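Local coordinates for uncharacterized protein (Pyrococcus furiosus, PDB 3IDU) that is of unknown function but binds two manganese ions through its CARDB domain, an all-beta module that forms one part of a longer archaeal protein, at residues D18-I23 against E107-A112; Y37-K42 against L78-T83; R55-G60 against N93-E98; M89-A94 against V111-V116. All coordinates share one frame; numbering follows the deposited sequence.

Contact 1 of 4, residues D18-I23 against E107-A112; sequences DLTVEI and ENNNVA. With MN (manganese (II) ion), chain C; MN (manganese (II) ion), chain D.
Asn109 OD1, Asn110 OD1, Asp18 OD1 and the backbone carbonyl of Leu19 all converge on one manganese ion, which thereby ties the start of strand 19-24 to the loop that leads into strand 111-118. The metal bonds are of nearly equal length, Asn109 OD1 lying 2.2 Å from the manganese and Asp18 OD1 2.3 Å. Oxygens that would otherwise repel are drawn together by the shared cation, as with Asn109 OD1 and Asn110 OD1 at 2.9 Å; Asn110 ND2 donates to the carbonyl of Val96. Glu104 and the carbonyl of Asn106 complete the six-residue site. With CG placed between its backbone N and carbonyl carbon (chi1 60°), Asn109 aims its amide at Asp18, which comes from the opposite direction. While OD1 of each residue holds the metal, Asn109 ND2 donates to Asp18 OD2 at 3.2 Å, meeting the syn side but 28° out of the carboxylate plane. This second link probably fixes the rotation of both flat groups. Thr20 adds a grip on the backbone, its OG1 donating to Asn109 O at 3.0 Å in the carbonyl plane. Farther along, the chemistry turns apolar: Ala112 CB sits 3.8 Å from Val21 CG2 and 3.9 Å from Ile23 CD1. Glu107 takes no part in this site; its OE2 binds the second manganese. Strand 19-24 belongs to the three-stranded sheet, hydrogen-bonded to strand 35-43, whereas strand 111-118 pairs with strand 88-96 in the other sheet; Val21 and Ile23 also touch strand 88-96 between the two layers.

Contact 2 of 4, residues Y37-K42 against L78-T83; sequences YEVHVK and LTFNWT
Tyr37 pairs with Phe80 and Val39 with Leu78 as antiparallel hydrogen-bonded pairs, the short strand axes running at 157° to each other. The Val39-Leu78 pair is the tighter, with Val39 N 2.6 Å from Leu78 O, while the return bond from Phe80 N to Tyr37 O is weak. Tyr37, Val39, Leu78 and Phe80 all lie on one face of this sheet. Phe80 has its CG between the backbone N and the carbonyl carbon (chi1 69°), which swings the ring across toward strand 35-43 and under Tyr37. Tyr37 CB rests over one face of the Phe80 ring, 3.7 Å from its centroid, in a CH-pi contact. The two rings themselves are nearly parallel, at 11°, yet slid so far apart that they barely overlap. Val39 CG2 meets the edge of the Phe80 ring, 3.6 Å from CE1. Beyond the tyrosine, Tyr37 CE1 approaches the edge of the Trp82 indole, 4.0 Å from CE3. Replacing Phe80 with an alanine would probably open a gap beneath Tyr37 CB and beside Val39 CG2, leaving both without that neighbour. The hydroxyl of Tyr37 is bonded to the carbonyl of Pro26. Strand 35-43 is the middle of the three-stranded sheet, between 19-24 and 75-82, and this face packs on the other sheet: Val39 and Phe80 touch Val56 of strand 49-58, and Tyr37 and Trp82 touch Val116 of strand 111-118.

Contact 3 of 4, residues R55-G60 against N93-E98; sequences RVYING and NATVDE. With MN (manganese (II) ion), chain D.
Tyr57 and Glu98 meet from opposite directions, the phenol OH donating to Glu98 OE1 at 2.7 Å along the syn lone pair. Thr95 OG1 donates to the same oxygen from the anti side, also at 2.7 Å, and this double grip holds the carboxylate in place. Glu98 OE1 stays near the plane of the Tyr57 ring, whose edge also meets Thr95 CG2. The closely knit part is the backbone: Arg55 and Thr95, and Tyr57 and Asn93, form antiparallel hydrogen-bonded pairs, with Tyr57 N 2.7 Å from Asn93 O. Val56 and Ala94 turn to the buried face, although their methyl groups touch only loosely. The other face is wetter. A water bridges Thr95 OG1 and Glu98 N and takes a weak bond from Arg55 NH1, and another joins Gly60 N to OD1 of Asn93, whose ND2 bonds Ala112 O. Arg55 extends across Glu98 without forming a salt bridge to it, NH1 lying 4.3 Å from OE1; its ion pair is with Glu99. Beyond the strand, Asp97 OD2 binds the second manganese at 2.3 Å, with Asn100, Val102, Glu104 and Glu107. Adjacent antiparallel strands, of which 88-96 runs on into a metal-binding loop, fit the beta-sandwich of a CARDB domain.

Contact 4 of 4, residues M89-A94 against V111-V116; sequences MYRINA and VATFDV
Arg91 and Asp115 lie side by side and point the same way from a non-hydrogen-bonded pair, with guanidinium and carboxylate planes almost perpendicular at 88°. Asp115 OD2 sits over the guanidinium face, 3.8 Å from Arg91 NE, in a long salt bridge to which no N-H is directed. Thr113 runs alongside Arg91 as well, its CG2 3.9 Å from Arg91 CG and at the edge of the guanidinium. On the same face Asn93 leans toward the partner strand: with CG beside its own backbone N (chi1 -79°), it brings ND2 to 3.1 Å from Ala112 O. That carbonyl also accepts from Ala94 N, and the two donors reach it from opposite faces of its plane. A leucine in place of Asn93 would probably leave Ala112 O held by Ala94 N alone of the two donors, on one face of its plane. The opposite face is apolar. Ile92 crosses Val116 at a slant, CD1 only 3.4 Å from Val116 CG2, closer than two methyl groups normally come, so the packing here is tight. Ala94 CB and Ala112 CB stand 4.0 Å apart, and Ile23 of the facing sheet packs on both. Backbone bonds join Tyr90 with Val116, Ile92 with Phe114 and Ala94 with Ala112, Ile92 N lying 2.6 Å from Phe114 O. The two faces thus differ in chemistry: hydrocarbon is turned to the interior of the sandwich, and the outer side carries charge and amide, where the Arg91-Asp115 attraction is probably weakened by its length and its lack of a directed hydrogen bond.

Contacts 3 and 4 share strand 88-96, which pairs with 49-58 on one side and 111-118 on the other, so both belong to the five-stranded sheet. Contact 2 is one of the two pairings within the three-stranded sheet, and contact 1 spans the two sheets. Contact 1 is the most buried and relies on metal coordination at one end; contacts 2 to 4 are only partly buried and rest on backbone pairing. The inward faces of contacts 2, 3 and 4 meet in the apolar interior, through Val39 with Val56 and Tyr37 with Val116. Polar and charged groups line the outer faces of contacts 3 and 4. The second manganese links contacts 1 and 3 through Glu107 and Asp97.

Contact 1 of 4, residues D18-I23 against E107-A112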
# COMPACT_ATOMS: atom_id res chain seq x y z
N ASP A 18 0.95 13.86 -2.06
CA ASP A 18 1.26 12.81 -3.03
C ASP A 18 1.27 11.50 -2.28
O ASP A 18 2.23 11.17 -1.57
CB ASP A 18 2.59 12.98 -3.76
CG ASP A 18 2.78 11.92 -4.84
OD1 ASP A 18 1.83 11.15 -5.07
OD2 ASP A 18 3.86 11.85 -5.47
N LEU A 19 0.19 10.76 -2.44
CA LEU A 19 0.03 9.49 -1.78
C LEU A 19 0.72 8.37 -2.55
O LEU A 19 0.67 8.33 -3.77
CB LEU A 19 -1.46 9.19 -1.67
CG LEU A 19 -2.24 10.22 -0.86
CD1 LEU A 19 -3.73 10.08 -1.12
CD2 LEU A 19 -1.93 10.03 0.62
N THR A 20 1.35 7.47 -1.81
CA THR A 20 2.02 6.34 -2.43
C THR A 20 1.87 5.13 -1.52
O THR A 20 1.61 5.28 -0.32
CB THR A 20 3.52 6.62 -2.65
OG1 THR A 20 4.05 5.67 -3.58
CG2 THR A 20 4.28 6.50 -1.34
N VAL A 21 2.01 3.94 -2.08
CA VAL A 21 1.89 2.71 -1.30
C VAL A 21 2.94 1.68 -1.70
O VAL A 21 3.37 1.63 -2.85
CB VAL A 21 0.50 2.06 -1.47
CG1 VAL A 21 -0.56 2.91 -0.81
CG2 VAL A 21 0.20 1.86 -2.94
N GLU A 22 3.34 0.86 -0.73
CA GLU A 22 4.32 -0.19 -0.95
C GLU A 22 3.96 -1.34 -0.01
O GLU A 22 3.54 -1.11 1.12
CB GLU A 22 5.73 0.31 -0.62
CG GLU A 22 6.82 -0.40 -1.40
CD GLU A 22 8.19 -0.25 -0.76
OE1 GLU A 22 8.48 0.84 -0.22
OE2 GLU A 22 8.98 -1.21 -0.81
N ILE A 23 4.12 -2.57 -0.49
CA ILE A 23 3.82 -3.75 0.31
C ILE A 23 5.13 -4.42 0.71
O ILE A 23 6.05 -4.50 -0.10
CB ILE A 23 3.00 -4.77 -0.49
CG1 ILE A 23 1.65 -4.17 -0.89
CG2 ILE A 23 2.82 -6.04 0.33
CD1 ILE A 23 1.02 -4.85 -2.09
N GLU A 107 -0.66 10.58 -9.71
CA GLU A 107 -1.77 9.65 -9.47
C GLU A 107 -1.36 8.26 -9.96
O GLU A 107 -2.12 7.30 -9.83
CB GLU A 107 -3.03 10.11 -10.22
CG GLU A 107 -3.36 11.60 -10.14
CD GLU A 107 -3.76 12.07 -8.74
OE1 GLU A 107 -3.90 13.30 -8.55
OE2 GLU A 107 -3.94 11.22 -7.85
N ASN A 108 -0.16 8.16 -10.52
CA ASN A 108 0.32 6.90 -11.05
C ASN A 108 1.26 6.11 -10.14
O ASN A 108 1.83 5.10 -10.56
CB ASN A 108 0.98 7.15 -12.42
CG ASN A 108 0.06 7.89 -13.38
OD1 ASN A 108 0.26 9.08 -13.67
ND2 ASN A 108 -0.97 7.20 -13.87
N ASN A 109 1.41 6.55 -8.90
CA ASN A 109 2.25 5.84 -7.94
C ASN A 109 1.38 5.45 -6.74
O ASN A 109 1.86 5.28 -5.62
CB ASN A 109 3.42 6.72 -7.48
CG ASN A 109 2.97 8.01 -6.80
OD1 ASN A 109 1.79 8.35 -6.81
ND2 ASN A 109 3.92 8.75 -6.23
N ASN A 110 0.09 5.31 -7.01
CA ASN A 110 -0.89 4.97 -5.98
C ASN A 110 -1.22 3.48 -5.93
O ASN A 110 -2.13 3.08 -5.21
CB ASN A 110 -2.18 5.76 -6.22
CG ASN A 110 -2.02 7.23 -5.90
OD1 ASN A 110 -1.06 7.87 -6.34
ND2 ASN A 110 -2.96 7.79 -5.16
N VAL A 111 -0.49 2.67 -6.69
CA VAL A 111 -0.75 1.23 -6.71
C VAL A 111 0.52 0.41 -6.52
O VAL A 111 1.54 0.68 -7.17
CB VAL A 111 -1.41 0.81 -8.04
CG1 VAL A 111 -1.65 -0.69 -8.05
CG2 VAL A 111 -2.72 1.56 -8.24
N ALA A 112 0.45 -0.57 -5.64
CA ALA A 112 1.57 -1.46 -5.36
C ALA A 112 1.22 -2.88 -5.81
O ALA A 112 0.06 -3.29 -5.76
CB ALA A 112 1.89 -1.45 -3.86
MN MN C . 0.31 9.47 -5.66
MN MN D . -5.42 10.98 -6.08
O HOH W 1 -5.75 8.77 -6.76

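Contact 2 of 4, residues Y37-K42 against L78-T83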
# COMPACT_ATOMS: atom_id res chain seq x y z
N TYR A 37 2.07 -9.16 6.73
CA TYR A 37 2.51 -8.21 5.71
C TYR A 37 2.33 -6.79 6.20
O TYR A 37 1.58 -6.53 7.14
CB TYR A 37 1.71 -8.39 4.42
CG TYR A 37 2.02 -9.68 3.69
CD1 TYR A 37 1.40 -10.87 4.05
CD2 TYR A 37 2.94 -9.70 2.65
CE1 TYR A 37 1.71 -12.07 3.39
CE2 TYR A 37 3.26 -10.88 1.98
CZ TYR A 37 2.64 -12.06 2.36
OH TYR A 37 2.96 -13.23 1.71
N GLU A 38 3.04 -5.86 5.57
CA GLU A 38 2.94 -4.46 5.94
C GLU A 38 2.68 -3.60 4.72
O GLU A 38 3.29 -3.79 3.67
CB GLU A 38 4.22 -3.98 6.62
CG GLU A 38 4.66 -4.81 7.81
CD GLU A 38 5.83 -4.19 8.55
OE1 GLU A 38 6.81 -3.80 7.88
OE2 GLU A 38 5.78 -4.10 9.79
N VAL A 39 1.74 -2.67 4.86
CA VAL A 39 1.43 -1.76 3.78
C VAL A 39 1.98 -0.41 4.23
O VAL A 39 1.54 0.14 5.24
CB VAL A 39 -0.09 -1.65 3.55
CG1 VAL A 39 -0.37 -0.64 2.45
CG2 VAL A 39 -0.66 -3.02 3.16
N HIS A 40 2.97 0.10 3.51
CA HIS A 40 3.58 1.38 3.83
C HIS A 40 2.92 2.47 2.98
O HIS A 40 3.11 2.52 1.77
CB HIS A 40 5.09 1.34 3.54
CG HIS A 40 5.85 0.43 4.46
ND1 HIS A 40 6.87 0.88 5.26
CD2 HIS A 40 5.71 -0.89 4.72
CE1 HIS A 40 7.33 -0.13 5.98
NE2 HIS A 40 6.64 -1.22 5.67
N VAL A 41 2.14 3.34 3.63
CA VAL A 41 1.46 4.42 2.93
C VAL A 41 2.15 5.73 3.30
O VAL A 41 2.34 6.03 4.48
CB VAL A 41 -0.05 4.46 3.30
CG1 VAL A 41 -0.22 4.78 4.78
CG2 VAL A 41 -0.78 5.48 2.44
N LYS A 42 2.53 6.51 2.29
CA LYS A 42 3.22 7.76 2.55
C LYS A 42 2.62 8.94 1.81
O LYS A 42 1.95 8.78 0.79
CB LYS A 42 4.69 7.62 2.14
CG LYS A 42 5.32 6.30 2.57
CD LYS A 42 6.68 6.05 1.94
CE LYS A 42 7.77 6.89 2.58
NZ LYS A 42 9.13 6.46 2.11
N LEU A 78 0.62 0.01 7.84
CA LEU A 78 -0.62 -0.71 8.08
C LEU A 78 -0.27 -2.18 8.02
O LEU A 78 0.55 -2.60 7.21
CB LEU A 78 -1.64 -0.38 7.00
CG LEU A 78 -1.90 1.11 6.75
CD1 LEU A 78 -2.98 1.25 5.68
CD2 LEU A 78 -2.33 1.79 8.04
N THR A 79 -0.88 -2.99 8.88
CA THR A 79 -0.57 -4.40 8.87
C THR A 79 -1.80 -5.26 8.64
O THR A 79 -2.93 -4.84 8.88
CB THR A 79 0.07 -4.84 10.19
OG1 THR A 79 -0.85 -4.60 11.27
CG2 THR A 79 1.35 -4.05 10.45
N PHE A 80 -1.56 -6.47 8.17
CA PHE A 80 -2.64 -7.43 7.95
C PHE A 80 -2.03 -8.82 7.89
O PHE A 80 -0.95 -9.02 7.34
CB PHE A 80 -3.41 -7.13 6.66
CG PHE A 80 -2.64 -7.37 5.39
CD1 PHE A 80 -1.86 -6.36 4.83
CD2 PHE A 80 -2.70 -8.61 4.75
CE1 PHE A 80 -1.15 -6.58 3.64
CE2 PHE A 80 -2.00 -8.84 3.56
CZ PHE A 80 -1.22 -7.83 3.01
N ASN A 81 -2.71 -9.78 8.50
CA ASN A 81 -2.24 -11.16 8.50
C ASN A 81 -2.97 -11.93 7.43
O ASN A 81 -4.12 -11.62 7.09
CB ASN A 81 -2.48 -11.82 9.86
CG ASN A 81 -1.83 -11.05 11.01
OD1 ASN A 81 -0.74 -10.50 10.87
ND2 ASN A 81 -2.51 -11.03 12.15
N TRP A 82 -2.31 -12.94 6.88
CA TRP A 82 -2.91 -13.76 5.84
C TRP A 82 -2.46 -15.21 5.98
O TRP A 82 -1.27 -15.52 5.92
CB TRP A 82 -2.53 -13.24 4.46
CG TRP A 82 -3.08 -14.07 3.33
CD1 TRP A 82 -4.34 -14.59 3.24
CD2 TRP A 82 -2.41 -14.42 2.12
NE1 TRP A 82 -4.49 -15.25 2.04
CE2 TRP A 82 -3.32 -15.16 1.33
CE3 TRP A 82 -1.12 -14.19 1.62
CZ2 TRP A 82 -2.98 -15.67 0.08
CZ3 TRP A 82 -0.78 -14.69 0.37
CH2 TRP A 82 -1.72 -15.42 -0.39
N THR A 83 -3.44 -16.10 6.15
CA THR A 83 -3.18 -17.52 6.28
C THR A 83 -3.76 -18.23 5.06
O THR A 83 -4.95 -18.56 5.04
CB THR A 83 -3.84 -18.09 7.55
OG1 THR A 83 -3.46 -17.30 8.68
CG2 THR A 83 -3.39 -19.53 7.77

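Contact 3 of 4, residues R55-G60 against N93-E98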
# COMPACT_ATOMS: atom_id res chain seq x y z
N ARG A 55 -6.63 0.11 0.26
CA ARG A 55 -7.22 -1.19 0.05
C ARG A 55 -6.17 -2.21 -0.35
O ARG A 55 -5.20 -1.89 -1.05
CB ARG A 55 -8.30 -1.12 -1.05
CG ARG A 55 -9.43 -0.12 -0.80
CD ARG A 55 -10.44 -0.12 -1.95
NE ARG A 55 -11.58 0.78 -1.76
CZ ARG A 55 -11.55 2.10 -1.94
NH1 ARG A 55 -10.43 2.70 -2.32
NH2 ARG A 55 -12.65 2.82 -1.77
N VAL A 56 -6.35 -3.44 0.12
CA VAL A 56 -5.45 -4.53 -0.22
C VAL A 56 -6.30 -5.59 -0.92
O VAL A 56 -7.39 -5.94 -0.46
CB VAL A 56 -4.77 -5.14 1.03
CG1 VAL A 56 -4.19 -6.51 0.70
CG2 VAL A 56 -3.64 -4.22 1.49
N TYR A 57 -5.78 -6.08 -2.04
CA TYR A 57 -6.43 -7.09 -2.86
C TYR A 57 -5.51 -8.29 -2.99
O TYR A 57 -4.29 -8.14 -3.01
CB TYR A 57 -6.68 -6.56 -4.28
CG TYR A 57 -7.57 -5.35 -4.39
CD1 TYR A 57 -8.95 -5.50 -4.57
CD2 TYR A 57 -7.05 -4.06 -4.33
CE1 TYR A 57 -9.77 -4.39 -4.71
CE2 TYR A 57 -7.87 -2.95 -4.47
CZ TYR A 57 -9.23 -3.12 -4.66
OH TYR A 57 -10.04 -2.02 -4.79
N ILE A 58 -6.11 -9.47 -3.08
CA ILE A 58 -5.35 -10.70 -3.26
C ILE A 58 -5.97 -11.34 -4.50
O ILE A 58 -7.14 -11.71 -4.48
CB ILE A 58 -5.48 -11.61 -2.03
CG1 ILE A 58 -4.83 -10.92 -0.82
CG2 ILE A 58 -4.84 -12.97 -2.30
CD1 ILE A 58 -4.92 -11.69 0.47
N ASN A 59 -5.18 -11.44 -5.57
CA ASN A 59 -5.65 -11.97 -6.84
C ASN A 59 -6.92 -11.25 -7.32
O ASN A 59 -7.87 -11.87 -7.80
CB ASN A 59 -5.88 -13.49 -6.76
CG ASN A 59 -4.62 -14.28 -7.08
OD1 ASN A 59 -3.57 -13.70 -7.38
ND2 ASN A 59 -4.71 -15.60 -7.04
N GLY A 60 -6.90 -9.93 -7.18
CA GLY A 60 -8.01 -9.10 -7.63
C GLY A 60 -9.21 -8.97 -6.73
O GLY A 60 -10.06 -8.11 -6.96
N ASN A 93 -2.19 -6.69 -4.30
CA ASN A 93 -2.22 -5.31 -4.77
C ASN A 93 -2.65 -4.43 -3.62
O ASN A 93 -3.46 -4.83 -2.78
CB ASN A 93 -3.22 -5.12 -5.92
CG ASN A 93 -2.68 -5.58 -7.27
OD1 ASN A 93 -3.22 -6.50 -7.88
ND2 ASN A 93 -1.62 -4.94 -7.73
N ALA A 94 -2.08 -3.24 -3.55
CA ALA A 94 -2.43 -2.28 -2.52
C ALA A 94 -2.68 -0.98 -3.25
O ALA A 94 -1.94 -0.62 -4.16
CB ALA A 94 -1.29 -2.13 -1.53
N THR A 95 -3.75 -0.29 -2.89
CA THR A 95 -4.07 0.98 -3.54
C THR A 95 -4.41 2.05 -2.52
O THR A 95 -4.90 1.75 -1.43
CB THR A 95 -5.28 0.84 -4.48
OG1 THR A 95 -6.48 0.67 -3.71
CG2 THR A 95 -5.11 -0.35 -5.41
N VAL A 96 -4.15 3.29 -2.87
CA VAL A 96 -4.49 4.41 -2.01
C VAL A 96 -5.20 5.43 -2.89
O VAL A 96 -4.79 5.68 -4.02
CB VAL A 96 -3.24 4.99 -1.30
CG1 VAL A 96 -2.23 5.48 -2.32
CG2 VAL A 96 -3.66 6.11 -0.36
N ASP A 97 -6.28 6.00 -2.36
CA ASP A 97 -7.11 6.95 -3.09
C ASP A 97 -7.48 6.39 -4.46
O ASP A 97 -7.37 7.07 -5.48
CB ASP A 97 -6.45 8.31 -3.28
CG ASP A 97 -7.40 9.33 -3.87
OD1 ASP A 97 -8.61 9.22 -3.57
OD2 ASP A 97 -6.97 10.24 -4.61
N GLU A 98 -7.94 5.15 -4.48
CA GLU A 98 -8.31 4.51 -5.73
C GLU A 98 -9.45 5.26 -6.42
O GLU A 98 -9.54 5.26 -7.65
CB GLU A 98 -8.72 3.07 -5.47
CG GLU A 98 -8.55 2.17 -6.68
CD GLU A 98 -8.98 0.75 -6.40
OE1 GLU A 98 -8.64 0.23 -5.32
OE2 GLU A 98 -9.65 0.16 -7.27
MN MN D . -5.42 10.98 -6.08
O HOH W 2 -7.79 2.89 -2.44
O HOH W 3 -4.52 -8.47 -6.24
O HOH W 1 -5.75 8.77 -6.76

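Contact 4 of 4, residues M89-A94 against V111-V116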
# COMPACT_ATOMS: atom_id res chain seq x y z
N MSE A 89 0.59 -19.21 -7.20
CA MSE A 89 1.18 -17.88 -7.31
C MSE A 89 0.10 -16.82 -7.14
O MSE A 89 -0.79 -16.69 -7.99
CB MSE A 89 1.85 -17.71 -8.67
CG MSE A 89 2.51 -16.36 -8.88
SE MSE A 89 4.00 -16.06 -7.67
CE MSE A 89 5.44 -16.52 -8.88
N TYR A 90 0.18 -16.07 -6.05
CA TYR A 90 -0.80 -15.03 -5.75
C TYR A 90 -0.22 -13.63 -5.94
O TYR A 90 0.95 -13.39 -5.67
CB TYR A 90 -1.30 -15.19 -4.32
CG TYR A 90 -2.06 -16.48 -4.06
CD1 TYR A 90 -3.45 -16.50 -4.10
CD2 TYR A 90 -1.39 -17.67 -3.79
CE1 TYR A 90 -4.16 -17.68 -3.87
CE2 TYR A 90 -2.08 -18.85 -3.56
CZ TYR A 90 -3.47 -18.85 -3.60
OH TYR A 90 -4.16 -20.02 -3.38
N ARG A 91 -1.06 -12.71 -6.40
CA ARG A 91 -0.65 -11.32 -6.61
C ARG A 91 -1.36 -10.42 -5.61
O ARG A 91 -2.59 -10.35 -5.58
CB ARG A 91 -0.98 -10.87 -8.04
CG ARG A 91 -0.72 -9.39 -8.29
CD ARG A 91 -1.01 -8.99 -9.74
NE ARG A 91 -0.12 -9.66 -10.70
CZ ARG A 91 -0.36 -10.85 -11.24
NH1 ARG A 91 -1.47 -11.52 -10.94
NH2 ARG A 91 0.51 -11.38 -12.10
N ILE A 92 -0.59 -9.73 -4.77
CA ILE A 92 -1.16 -8.83 -3.78
C ILE A 92 -1.08 -7.41 -4.34
O ILE A 92 -0.03 -6.99 -4.82
CB ILE A 92 -0.39 -8.86 -2.43
CG1 ILE A 92 -0.53 -10.23 -1.76
CG2 ILE A 92 -0.97 -7.82 -1.47
CD1 ILE A 92 0.02 -11.38 -2.56
N ASN A 93 -2.19 -6.69 -4.30
CA ASN A 93 -2.22 -5.31 -4.77
C ASN A 93 -2.65 -4.43 -3.62
O ASN A 93 -3.46 -4.83 -2.78
CB ASN A 93 -3.22 -5.12 -5.92
CG ASN A 93 -2.68 -5.58 -7.27
OD1 ASN A 93 -3.22 -6.50 -7.88
ND2 ASN A 93 -1.62 -4.94 -7.73
N ALA A 94 -2.08 -3.24 -3.55
CA ALA A 94 -2.43 -2.28 -2.52
C ALA A 94 -2.68 -0.98 -3.25
O ALA A 94 -1.94 -0.62 -4.16
CB ALA A 94 -1.29 -2.13 -1.53
N VAL A 111 -0.49 2.67 -6.69
CA VAL A 111 -0.75 1.23 -6.71
C VAL A 111 0.52 0.41 -6.52
O VAL A 111 1.54 0.68 -7.17
CB VAL A 111 -1.41 0.81 -8.04
CG1 VAL A 111 -1.65 -0.69 -8.05
CG2 VAL A 111 -2.72 1.56 -8.24
N ALA A 112 0.45 -0.57 -5.64
CA ALA A 112 1.57 -1.46 -5.36
C ALA A 112 1.22 -2.88 -5.81
O ALA A 112 0.06 -3.29 -5.76
CB ALA A 112 1.89 -1.45 -3.86
N THR A 113 2.24 -3.61 -6.25
CA THR A 113 2.05 -4.99 -6.69
C THR A 113 3.10 -5.83 -6.00
O THR A 113 4.28 -5.48 -5.98
CB THR A 113 2.21 -5.10 -8.23
OG1 THR A 113 1.32 -4.17 -8.86
CG2 THR A 113 1.89 -6.51 -8.70
N PHE A 114 2.67 -6.94 -5.40
CA PHE A 114 3.58 -7.82 -4.69
C PHE A 114 3.12 -9.26 -4.91
O PHE A 114 1.98 -9.62 -4.62
CB PHE A 114 3.56 -7.47 -3.20
CG PHE A 114 4.68 -8.08 -2.41
CD1 PHE A 114 4.65 -9.41 -2.04
CD2 PHE A 114 5.79 -7.31 -2.06
CE1 PHE A 114 5.70 -9.98 -1.32
CE2 PHE A 114 6.85 -7.87 -1.34
CZ PHE A 114 6.80 -9.21 -0.97
N ASP A 115 4.03 -10.08 -5.45
CA ASP A 115 3.74 -11.47 -5.73
C ASP A 115 4.18 -12.40 -4.60
O ASP A 115 5.29 -12.28 -4.08
CB ASP A 115 4.40 -11.86 -7.05
CG ASP A 115 3.81 -11.11 -8.23
OD1 ASP A 115 4.58 -10.60 -9.08
OD2 ASP A 115 2.56 -11.03 -8.32
N VAL A 116 3.31 -13.33 -4.23
CA VAL A 116 3.59 -14.28 -3.16
C VAL A 116 3.38 -15.72 -3.63
O VAL A 116 2.34 -16.04 -4.22
CB VAL A 116 2.68 -14.03 -1.94
CG1 VAL A 116 2.96 -15.07 -0.86
CG2 VAL A 116 2.92 -12.63 -1.40